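Local coordinates for protein cohesin (Archaeoglobus fulgidus, PDB 2XDH) that forms a cohesin module of a longer archaeal protein and may serve in dockerin recognition or carbohydrate binding, at residues 35-41 against 65-70; 16-22 against 85-91. All blocks are in the same frame, centred on the assembly; numbering follows the deposited sequence. Where two conformers were deposited one is given.

Contact 1: 35-41 against 65-70; sequences LILSYPN and GNQIKV
An antiparallel strand pair ending in a turn joins L35-S38 to Q67-V70, and the residues beyond it, Y39 and N41, continue the contact onto N66. The short strand axes run at 159° to one another. Four backbone hydrogen bonds, two between L35 and V70 and two between L37 and I68, fix the register, the shortest being I68 N to L37 O at 2.8 Å. I36 faces K69, and S38 faces Q67, as non-hydrogen-bonded pairs. On the side of the sheet carrying I36 and Q67, methyl CG2 of I36 meets Q67 CB at 3.5 Å, while its CD1 extends past the amide end of Q67 to the aliphatic part of K69, whose NZ is salt-bridged to E64. The other side is buried and apolar: L37 CD2 lies alongside I68 CD1 at 4.1 Å. This is the inward face of the cohesin beta-sandwich, where V87 and V45 also pack against I68.

Past the strand end, Y39 N still bonds to N66 O at 3.0 Å. A chi1 of 59° sets Y39 CG between its own backbone N and carbonyl carbon, which sends the ring across the turn. N66 CA then stands over one ring face, a CH-pi contact 4.0 Å from the centroid, while Y39 CE2 touches I68 CG1 at 3.8 Å. Y39 OH approaches G65 O to 2.7 Å, a weak bond. Farther along, N66 ND2 gives a straight bond of 2.7 Å (171°) to N41 OD1; the acceptor lies in the N66 amide plane, whereas the donor stands above the N41 carbonyl plane.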
loop_
_atom_site.group_PDB
_atom_site.type_symbol
_atom_site.label_atom_id
_atom_site.label_comp_id
_atom_site.label_asym_id
_atom_site.label_seq_id
_atom_site.Cartn_x
_atom_site.Cartn_y
_atom_site.Cartn_z
ATOM N N LEU A 35 18.681 2.247 -14.725
ATOM C CA LEU A 35 18.251 1.729 -16.013
ATOM C C LEU A 35 19.159 2.226 -17.120
ATOM O O LEU A 35 20.002 3.104 -16.895
ATOM C CB LEU A 35 16.796 2.108 -16.296
ATOM C CG LEU A 35 16.423 3.597 -16.332
ATOM C CD1 LEU A 35 16.842 4.245 -17.656
ATOM C CD2 LEU A 35 14.925 3.746 -16.133
ATOM N N ILE A 36 18.994 1.626 -18.299
ATOM C CA ILE A 36 19.702 2.024 -19.494
ATOM C C ILE A 36 18.659 2.339 -20.553
ATOM O O ILE A 36 17.748 1.536 -20.793
ATOM C CB ILE A 36 20.589 0.888 -20.004
ATOM C CG1 ILE A 36 21.684 0.571 -18.978
ATOM C CG2 ILE A 36 21.218 1.264 -21.326
ATOM C CD1 ILE A 36 22.540 -0.608 -19.375
ATOM N N LEU A 37 18.766 3.519 -21.158
ATOM C CA LEU A 37 17.950 3.864 -22.325
ATOM C C LEU A 37 18.831 3.839 -23.551
ATOM O O LEU A 37 19.788 4.605 -23.642
ATOM C CB LEU A 37 17.368 5.271 -22.178
ATOM C CG LEU A 37 16.565 5.762 -23.389
ATOM C CD1 LEU A 37 15.251 5.007 -23.495
ATOM C CD2 LEU A 37 16.296 7.258 -23.281
ATOM N N SER A 38 18.537 2.948 -24.489
ATOM C CA SER A 38 19.304 2.915 -25.727
ATOM C C SER A 38 18.582 3.761 -26.760
ATOM O O SER A 38 17.355 3.800 -26.784
ATOM C CB SER A 38 19.474 1.479 -26.233
ATOM O OG SER A 38 20.277 0.723 -25.347
ATOM N N TYR A 39 19.344 4.443 -27.610
ATOM C CA TYR A 39 18.753 5.302 -28.625
ATOM C C TYR A 39 19.410 5.107 -29.992
ATOM O O TYR A 39 20.556 4.676 -30.073
ATOM C CB TYR A 39 18.855 6.759 -28.181
ATOM C CG TYR A 39 20.267 7.215 -27.935
ATOM C CD1 TYR A 39 20.994 7.858 -28.928
ATOM C CD2 TYR A 39 20.881 7.008 -26.705
ATOM C CE1 TYR A 39 22.296 8.282 -28.704
ATOM C CE2 TYR A 39 22.185 7.429 -26.471
ATOM C CZ TYR A 39 22.884 8.065 -27.480
ATOM O OH TYR A 39 24.175 8.494 -27.264
ATOM N N PRO A 40 18.679 5.417 -31.073
ATOM C CA PRO A 40 19.176 5.202 -32.443
ATOM C C PRO A 40 20.292 6.155 -32.874
ATOM O O PRO A 40 20.451 7.232 -32.295
ATOM C CB PRO A 40 17.932 5.431 -33.308
ATOM C CG PRO A 40 17.037 6.304 -32.473
ATOM C CD PRO A 40 17.289 5.902 -31.049
ATOM N N ASN A 41 21.040 5.750 -33.903
ATOM C CA ASN A 41 22.131 6.549 -34.465
ATOM C C ASN A 41 21.689 7.898 -35.008
ATOM O O ASN A 41 22.487 8.826 -35.102
ATOM C CB ASN A 41 22.828 5.788 -35.597
ATOM C CG ASN A 41 23.761 4.719 -35.088
ATOM O OD1 ASN A 41 24.341 4.849 -34.010
ATOM N ND2 ASN A 41 23.915 3.650 -35.862
ATOM N N GLY A 65 28.324 5.654 -25.784
ATOM C CA GLY A 65 27.885 5.071 -27.031
ATOM C C GLY A 65 26.431 5.430 -27.260
ATOM O O GLY A 65 26.024 6.582 -27.078
ATOM N N ASN A 66 25.644 4.440 -27.650
ATOM C CA ASN A 66 24.227 4.657 -27.895
ATOM C C ASN A 66 23.359 4.302 -26.697
ATOM O O ASN A 66 22.226 3.861 -26.855
ATOM C CB ASN A 66 23.778 3.867 -29.123
ATOM C CG ASN A 66 24.101 4.586 -30.421
ATOM O OD1 ASN A 66 24.644 5.694 -30.414
ATOM N ND2 ASN A 66 23.774 3.956 -31.547
ATOM N N GLN A 67 23.880 4.492 -25.493
ATOM C CA GLN A 67 23.037 4.282 -24.322
ATOM C C GLN A 67 23.265 5.283 -23.204
ATOM O O GLN A 67 24.377 5.753 -22.984
ATOM C CB GLN A 67 23.108 2.836 -23.820
ATOM C CG GLN A 67 24.452 2.336 -23.381
ATOM C CD GLN A 67 24.443 0.827 -23.176
ATOM O OE1 GLN A 67 23.782 0.097 -23.916
ATOM N NE2 GLN A 67 25.166 0.354 -22.163
ATOM N N ILE A 68 22.180 5.626 -22.524
ATOM C CA ILE A 68 22.227 6.540 -21.402
ATOM C C ILE A 68 21.956 5.732 -20.142
ATOM O O ILE A 68 20.882 5.159 -19.993
ATOM C CB ILE A 68 21.148 7.621 -21.541
ATOM C CG1 ILE A 68 21.259 8.290 -22.917
ATOM C CG2 ILE A 68 21.270 8.635 -20.397
ATOM C CD1 ILE A 68 19.983 8.994 -23.371
ATOM N N LYS A 69 22.945 5.648 -19.263
ATOM C CA LYS A 69 22.757 4.988 -17.981
ATOM C C LYS A 69 22.283 6.025 -16.987
ATOM O O LYS A 69 22.900 7.079 -16.826
ATOM C CB LYS A 69 24.066 4.344 -17.501
ATOM C CG LYS A 69 24.557 3.222 -18.413
ATOM C CD LYS A 69 25.727 2.450 -17.824
ATOM C CE LYS A 69 26.005 1.191 -18.641
ATOM N NZ LYS A 69 27.206 0.440 -18.171
ATOM N N VAL A 70 21.183 5.725 -16.314
ATOM C CA VAL A 70 20.572 6.670 -15.410
ATOM C C VAL A 70 20.424 6.028 -14.054
ATOM O O VAL A 70 20.005 4.877 -13.948
ATOM C CB VAL A 70 19.168 7.098 -15.903
ATOM C CG1 VAL A 70 18.468 7.946 -14.840
ATOM C CG2 VAL A 70 19.281 7.844 -17.229
#

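Contact 2: 16-22 against 85-91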
loop_
_atom_site.group_PDB
_atom_site.type_symbol
_atom_site.label_atom_id
_atom_site.label_comp_id
_atom_site.label_asym_id
_atom_site.label_seq_id
_atom_site.Cartn_x
_atom_site.Cartn_y
_atom_site.Cartn_z
ATOM N N SER A 16 16.513 19.358 -35.859
ATOM C CA SER A 16 15.713 19.892 -34.769
ATOM C C SER A 16 16.039 19.180 -33.469
ATOM O O SER A 16 16.575 18.072 -33.472
ATOM C CB SER A 16 14.220 19.774 -35.078
ATOM O OG SER A 16 13.794 18.425 -35.030
ATOM N N ASP A 17 15.730 19.828 -32.356
ATOM C CA ASP A 17 15.853 19.182 -31.064
ATOM C C ASP A 17 14.498 18.621 -30.657
ATOM O O ASP A 17 13.451 19.183 -30.995
ATOM C CB ASP A 17 16.361 20.162 -30.012
ATOM C CG ASP A 17 17.692 20.772 -30.386
ATOM O OD1 ASP A 17 17.945 21.929 -29.994
ATOM O OD2 ASP A 17 18.482 20.096 -31.077
ATOM N N ILE A 18 14.523 17.496 -29.951
ATOM C CA ILE A 18 13.316 16.924 -29.375
ATOM C C ILE A 18 13.541 16.647 -27.900
ATOM O O ILE A 18 14.673 16.455 -27.455
ATOM C CB ILE A 18 12.923 15.592 -30.038
ATOM C CG1 ILE A 18 14.024 14.549 -29.830
ATOM C CG2 ILE A 18 12.626 15.789 -31.500
ATOM C CD1 ILE A 18 13.644 13.158 -30.283
ATOM N N GLN A 19 12.452 16.620 -27.144
ATOM C CA GLN A 19 12.510 16.315 -25.723
ATOM C C GLN A 19 11.692 15.051 -25.489
ATOM O O GLN A 19 10.489 15.047 -25.710
ATOM C CB GLN A 19 11.946 17.485 -24.917
ATOM C CG GLN A 19 12.289 17.469 -23.444
ATOM C CD GLN A 19 13.442 18.393 -23.104
ATOM O OE1 GLN A 19 13.834 19.243 -23.908
ATOM N NE2 GLN A 19 13.994 18.234 -21.904
ATOM N N VAL A 20 12.354 13.976 -25.074
ATOM C CA VAL A 20 11.689 12.686 -24.865
ATOM C C VAL A 20 11.720 12.316 -23.391
ATOM O O VAL A 20 12.794 12.169 -22.805
ATOM C CB VAL A 20 12.396 11.562 -25.627
ATOM C CG1 VAL A 20 11.726 10.232 -25.337
ATOM C CG2 VAL A 20 12.417 11.861 -27.143
ATOM N N PRO A 21 10.543 12.177 -22.782
ATOM C CA PRO A 21 10.511 11.778 -21.377
ATOM C C PRO A 21 10.605 10.271 -21.234
ATOM O O PRO A 21 10.211 9.531 -22.142
ATOM C CB PRO A 21 9.120 12.229 -20.931
ATOM C CG PRO A 21 8.268 12.029 -22.172
ATOM C CD PRO A 21 9.189 12.414 -23.329
ATOM N N VAL A 22 11.123 9.826 -20.091
ATOM C CA VAL A 22 10.919 8.457 -19.637
ATOM C C VAL A 22 10.068 8.555 -18.374
ATOM O O VAL A 22 10.433 9.250 -17.418
ATOM C CB VAL A 22 12.251 7.767 -19.351
ATOM C CG1 VAL A 22 12.040 6.435 -18.637
ATOM C CG2 VAL A 22 13.034 7.585 -20.663
ATOM N N PHE A 85 12.776 11.321 -16.000
ATOM C CA PHE A 85 13.754 12.228 -16.600
ATOM C C PHE A 85 13.340 12.538 -18.025
ATOM O O PHE A 85 12.442 11.896 -18.562
ATOM C CB PHE A 85 15.184 11.674 -16.528
ATOM C CG PHE A 85 15.382 10.339 -17.241
ATOM C CD1 PHE A 85 15.859 10.298 -18.546
ATOM C CD2 PHE A 85 15.132 9.142 -16.587
ATOM C CE1 PHE A 85 16.065 9.089 -19.202
ATOM C CE2 PHE A 85 15.334 7.918 -17.229
ATOM C CZ PHE A 85 15.799 7.893 -18.545
ATOM N N TYR A 86 13.972 13.546 -18.614
ATOM C CA TYR A 86 13.715 13.950 -19.992
ATOM C C TYR A 86 15.060 13.879 -20.690
ATOM O O TYR A 86 16.083 14.237 -20.100
ATOM C CB TYR A 86 13.194 15.403 -20.047
ATOM C CG TYR A 86 11.710 15.550 -19.783
ATOM C CD1 TYR A 86 10.793 15.528 -20.837
ATOM C CD2 TYR A 86 11.216 15.719 -18.488
ATOM C CE1 TYR A 86 9.426 15.663 -20.613
ATOM C CE2 TYR A 86 9.839 15.847 -18.252
ATOM C CZ TYR A 86 8.955 15.816 -19.326
ATOM O OH TYR A 86 7.596 15.937 -19.126
ATOM N N VAL A 87 15.080 13.400 -21.925
ATOM C CA VAL A 87 16.304 13.477 -22.703
ATOM C C VAL A 87 16.122 14.485 -23.829
ATOM O O VAL A 87 15.157 14.426 -24.580
ATOM C CB VAL A 87 16.754 12.095 -23.255
ATOM C CG1 VAL A 87 18.064 12.228 -24.019
ATOM C CG2 VAL A 87 16.929 11.104 -22.109
ATOM N N LYS A 88 17.035 15.442 -23.920
ATOM C CA LYS A 88 17.012 16.366 -25.036
ATOM C C LYS A 88 17.896 15.777 -26.125
ATOM O O LYS A 88 19.097 15.568 -25.917
ATOM C CB LYS A 88 17.512 17.753 -24.617
ATOM C CG LYS A 88 17.346 18.803 -25.708
ATOM C CD LYS A 88 17.792 20.181 -25.241
ATOM C CE LYS A 88 17.274 21.264 -26.175
ATOM N NZ LYS A 88 15.789 21.158 -26.332
ATOM N N PHE A 89 17.294 15.487 -27.274
ATOM C CA PHE A 89 18.016 14.919 -28.401
ATOM C C PHE A 89 18.078 15.940 -29.515
ATOM O O PHE A 89 17.243 16.838 -29.600
ATOM C CB PHE A 89 17.287 13.705 -28.971
ATOM C CG PHE A 89 17.384 12.459 -28.133
ATOM C CD1 PHE A 89 18.591 11.793 -27.992
ATOM C CD2 PHE A 89 16.245 11.918 -27.540
ATOM C CE1 PHE A 89 18.672 10.627 -27.259
ATOM C CE2 PHE A 89 16.312 10.769 -26.805
ATOM C CZ PHE A 89 17.526 10.108 -26.654
ATOM N N ARG A 90 19.065 15.787 -30.384
ATOM C CA ARG A 90 19.100 16.537 -31.620
ATOM C C ARG A 90 19.015 15.519 -32.728
ATOM O O ARG A 90 19.698 14.495 -32.691
ATOM C CB ARG A 90 20.389 17.338 -31.739
ATOM C CG ARG A 90 20.668 17.803 -33.154
ATOM C CD ARG A 90 21.135 19.236 -33.167
ATOM N NE ARG A 90 21.587 19.640 -34.492
ATOM C CZ ARG A 90 22.221 20.778 -34.744
ATOM N NH1 ARG A 90 22.477 21.624 -33.755
ATOM N NH2 ARG A 90 22.597 21.068 -35.983
ATOM N N VAL A 91 18.156 15.783 -33.702
ATOM C CA VAL A 91 17.984 14.864 -34.816
ATOM C C VAL A 91 19.060 15.129 -35.862
ATOM O O VAL A 91 19.048 16.159 -36.536
ATOM C CB VAL A 91 16.584 15.012 -35.444
ATOM C CG1 VAL A 91 16.373 13.979 -36.547
ATOM C CG2 VAL A 91 15.511 14.905 -34.373
#
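V20 O receives the amide N of V87 at 2.7 Å with an N-H...O angle of 173°, and V20 N returns a bond to V87 O. The pattern repeats at I18 with F89, and further hydrogen bonds run from V91 N to S16 O and from V22 N to F85 O; the return from F85 N to V22 O is long and weak. This alternation identifies two antiparallel strands of the cohesin beta-sandwich, their short axes 155° apart.

Side chains divide by face. On the buried one, V22 CB stands over the F85 ring, 3.9 Å from its centroid, and V22 CG2 reaches F85 CZ at 3.5 Å. The F89 ring is held from two directions: V20 CG2 lies at its edge, 3.8 Å from F89 CD2, while V87 CG1 lies over a face. I18 bears on the root of the same residue, I18 CG1 to F89 CB 3.5 Å, because chi1 of 62° places CG1 between the I18 backbone N and carbonyl carbon.

On the opposite face, which carries D17, Q19, P21, Y86 and K88, P21 CB lies over the Y86 ring, 3.9 Å from the centroid, and Q19 CG comes to Y86 CD1 at 3.6 Å. A serine in place of Y86 would probably leave P21 without its ring face and the Q19 chain freer to turn. K88 NZ and the D17 carboxylate are near each other but do not form a salt bridge.

Strand 82-91 is flanked on its other side by strand 43-50, whose L43 and V45 meet F89, while strand 3-12 pairs with 17-38 at P21 and A12 packs against I18 and V91.

Both contacts use strand 17-38, contact 2 its beginning and contact 1 its end, and in sequence both segments of contact 1 fall between the two segments of contact 2. Their centres lie about 12 Å apart, and their apolar faces meet: V70 CG2 reaches F85 CZ at 3.7 Å, I68 CD1 packs on V87 CG1, and the rings of Y39 and F89 come together. Both are partly buried: contact 2 has 7 of 14 touching residues buried, with phenylalanine rings set among valines and an isoleucine; contact 1 has 5 of 13, running from strand pairing to an asparagine pair, N41 with N66, at its more exposed end. Each keeps its polar side chains mainly on the outward face.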